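Local coordinates for UPF0098 protein CT_736 (PDB 3N08) that is of unknown function but, as a homologue of phosphatidylethanolamine-binding proteins and Raf kinase inhibitor protein, may bind phospholipid head groups or similar anionic ligands, at residues L32-V37 against Y69-V74. Residues are numbered along the deposited sequence; the frame is centred on the assembly and turned at random.
Sequences LSFSDV and YNLSPV
Phe34 and Leu71 meet in the buried half of this small interface, where CZ at the far end of the phenyl ring lies 4.1 Å from Leu71 CD1. The two side chains cross at about a right angle, and the methyl reaches the ring obliquely. CB of Phe34 points toward segment 69-74, and with CG anti to the carbonyl carbon (chi1 -60°) CZ is the ring atom that meets Leu71. Around this pair the packing is closed by other apolar side chains: Leu44 of strand 43-50 touches both partners, Leu6 and Leu78 from the two strands flanking 32-35 lie against Phe34, and Ala86 lies against Leu71. The contact thus bridges the two sheets of the PEBP-like beta fold. Strand 32-35 is the middle strand of the small antiparallel sheet, whereas Leu71 belongs to strand 63-71 of the larger mixed sheet, which is interrupted by a G1 beta bulge in which Asn70 and Leu71 both face Leu44. The other end of the contact, between Val37 and Pro73, is partly open to solvent, although these two residues bury more of each other than Phe34 and Leu71 do; their CA atoms are 6.8 Å apart. Pro73 O sits about equally far, 3.8 Å, from CB, CG1 and CG2 of Val37, and the CG1 methyl also comes within 4.2 Å of Pro73 CB. No hydrogen bond joins the two segments, and contact here is by van der Waals touch alone. Within 69-74, Val74 N donates to Ser72 OG at 3.1 Å with an N-H...O angle of 153°, an ST turn that spans Pro73.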
loop_
_atom_site.group_PDB
_atom_site.type_symbol
_atom_site.label_atom_id
_atom_site.label_comp_id
_atom_site.label_asym_id
_atom_site.label_seq_id
_atom_site.Cartn_x
_atom_site.Cartn_y
_atom_site.Cartn_z
ATOM N N LEU B 32 -11.612 7.525 -2.905
ATOM C CA LEU B 32 -10.288 7.123 -2.457
ATOM C C LEU B 32 -10.314 6.821 -0.986
ATOM O O LEU B 32 -11.061 7.447 -0.234
ATOM C CB LEU B 32 -9.302 8.260 -2.682
ATOM C CG LEU B 32 -9.093 8.667 -4.144
ATOM C CD1 LEU B 32 -8.314 9.980 -4.210
ATOM C CD2 LEU B 32 -8.325 7.573 -4.883
ATOM N N SER B 33 -9.492 5.867 -0.569
ATOM C CA SER B 33 -9.365 5.463 0.834
ATOM C C SER B 33 -7.928 5.528 1.280
ATOM O O SER B 33 -7.017 5.048 0.588
ATOM C CB SER B 33 -9.834 4.027 1.037
ATOM O OG SER B 33 -11.225 3.914 0.782
ATOM N N PHE B 34 -7.718 6.119 2.440
ATOM C CA PHE B 34 -6.422 6.195 3.076
ATOM C C PHE B 34 -6.459 5.244 4.264
ATOM O O PHE B 34 -7.432 5.245 5.036
ATOM C CB PHE B 34 -6.160 7.613 3.588
ATOM C CG PHE B 34 -6.176 8.667 2.516
ATOM C CD1 PHE B 34 -7.377 9.182 2.044
ATOM C CD2 PHE B 34 -4.999 9.149 1.972
ATOM C CE1 PHE B 34 -7.391 10.164 1.049
ATOM C CE2 PHE B 34 -5.010 10.138 1.007
ATOM C CZ PHE B 34 -6.202 10.637 0.536
ATOM N N SER B 35 -5.455 4.406 4.428
ATOM C CA SER B 35 -5.434 3.585 5.620
ATOM C C SER B 35 -4.009 3.332 6.051
ATOM O O SER B 35 -3.054 3.593 5.321
ATOM C CB SER B 35 -6.186 2.278 5.397
ATOM O OG SER B 35 -5.521 1.488 4.430
ATOM N N ASP B 36 -3.881 2.857 7.273
ATOM C CA ASP B 36 -2.586 2.599 7.891
ATOM C C ASP B 36 -1.731 3.873 7.921
ATOM O O ASP B 36 -0.523 3.844 7.739
ATOM C CB ASP B 36 -1.831 1.443 7.202
ATOM C CG ASP B 36 -2.604 0.148 7.205
ATOM O OD1 ASP B 36 -3.377 -0.076 8.156
ATOM O OD2 ASP B 36 -2.408 -0.668 6.279
ATOM N N VAL B 37 -2.374 5.007 8.154
ATOM C CA VAL B 37 -1.658 6.268 8.260
ATOM C C VAL B 37 -0.879 6.281 9.584
ATOM O O VAL B 37 -1.444 5.955 10.624
ATOM C CB VAL B 37 -2.643 7.485 8.200
ATOM C CG1 VAL B 37 -1.905 8.791 8.380
ATOM C CG2 VAL B 37 -3.439 7.482 6.900
ATOM N N TYR B 69 -4.383 19.353 0.166
ATOM C CA TYR B 69 -3.482 19.250 1.289
ATOM C C TYR B 69 -4.187 19.658 2.576
ATOM O O TYR B 69 -5.285 20.212 2.555
ATOM C CB TYR B 69 -2.182 20.049 1.054
ATOM C CG TYR B 69 -2.304 21.549 1.168
ATOM C CD1 TYR B 69 -2.652 22.327 0.073
ATOM C CD2 TYR B 69 -2.027 22.182 2.372
ATOM C CE1 TYR B 69 -2.741 23.709 0.184
ATOM C CE2 TYR B 69 -2.114 23.541 2.487
ATOM C CZ TYR B 69 -2.460 24.293 1.397
ATOM O OH TYR B 69 -2.533 25.655 1.552
ATOM N N ASN B 70 -3.534 19.373 3.702
ATOM C CA ASN B 70 -4.115 19.583 5.014
ATOM C C ASN B 70 -5.377 18.765 5.236
ATOM O O ASN B 70 -6.251 19.163 5.995
ATOM C CB ASN B 70 -4.313 21.069 5.315
ATOM C CG ASN B 70 -3.044 21.735 5.816
ATOM O OD1 ASN B 70 -1.999 21.091 6.014
ATOM N ND2 ASN B 70 -3.128 23.036 6.030
ATOM N N LEU B 71 -5.446 17.613 4.592
ATOM C CA LEU B 71 -6.468 16.642 4.940
ATOM C C LEU B 71 -6.236 16.110 6.338
ATOM O O LEU B 71 -5.091 15.950 6.764
ATOM C CB LEU B 71 -6.392 15.466 3.996
ATOM C CG LEU B 71 -7.065 15.628 2.661
ATOM C CD1 LEU B 71 -6.484 14.600 1.703
ATOM C CD2 LEU B 71 -8.593 15.481 2.783
ATOM N N SER B 72 -7.323 15.814 7.046
ATOM C CA SER B 72 -7.203 15.119 8.325
ATOM C C SER B 72 -6.522 13.762 8.154
ATOM O O SER B 72 -6.841 13.022 7.250
ATOM C CB SER B 72 -8.576 14.891 8.932
ATOM O OG SER B 72 -8.449 14.057 10.055
ATOM N N PRO B 73 -5.612 13.422 9.068
ATOM C CA PRO B 73 -4.952 12.122 8.955
ATOM C C PRO B 73 -5.883 10.974 9.289
ATOM O O PRO B 73 -5.488 9.825 9.018
ATOM C CB PRO B 73 -3.806 12.220 9.961
ATOM C CG PRO B 73 -4.217 13.302 10.905
ATOM C CD PRO B 73 -5.008 14.268 10.101
ATOM N N VAL B 74 -7.070 11.248 9.837
ATOM C CA VAL B 74 -8.075 10.200 10.032
ATOM C C VAL B 74 -9.222 10.287 9.034
ATOM O O VAL B 74 -10.276 9.700 9.248
ATOM C CB VAL B 74 -8.598 10.180 11.505
ATOM C CG1 VAL B 74 -7.432 9.962 12.470
ATOM C CG2 VAL B 74 -9.353 11.454 11.874
#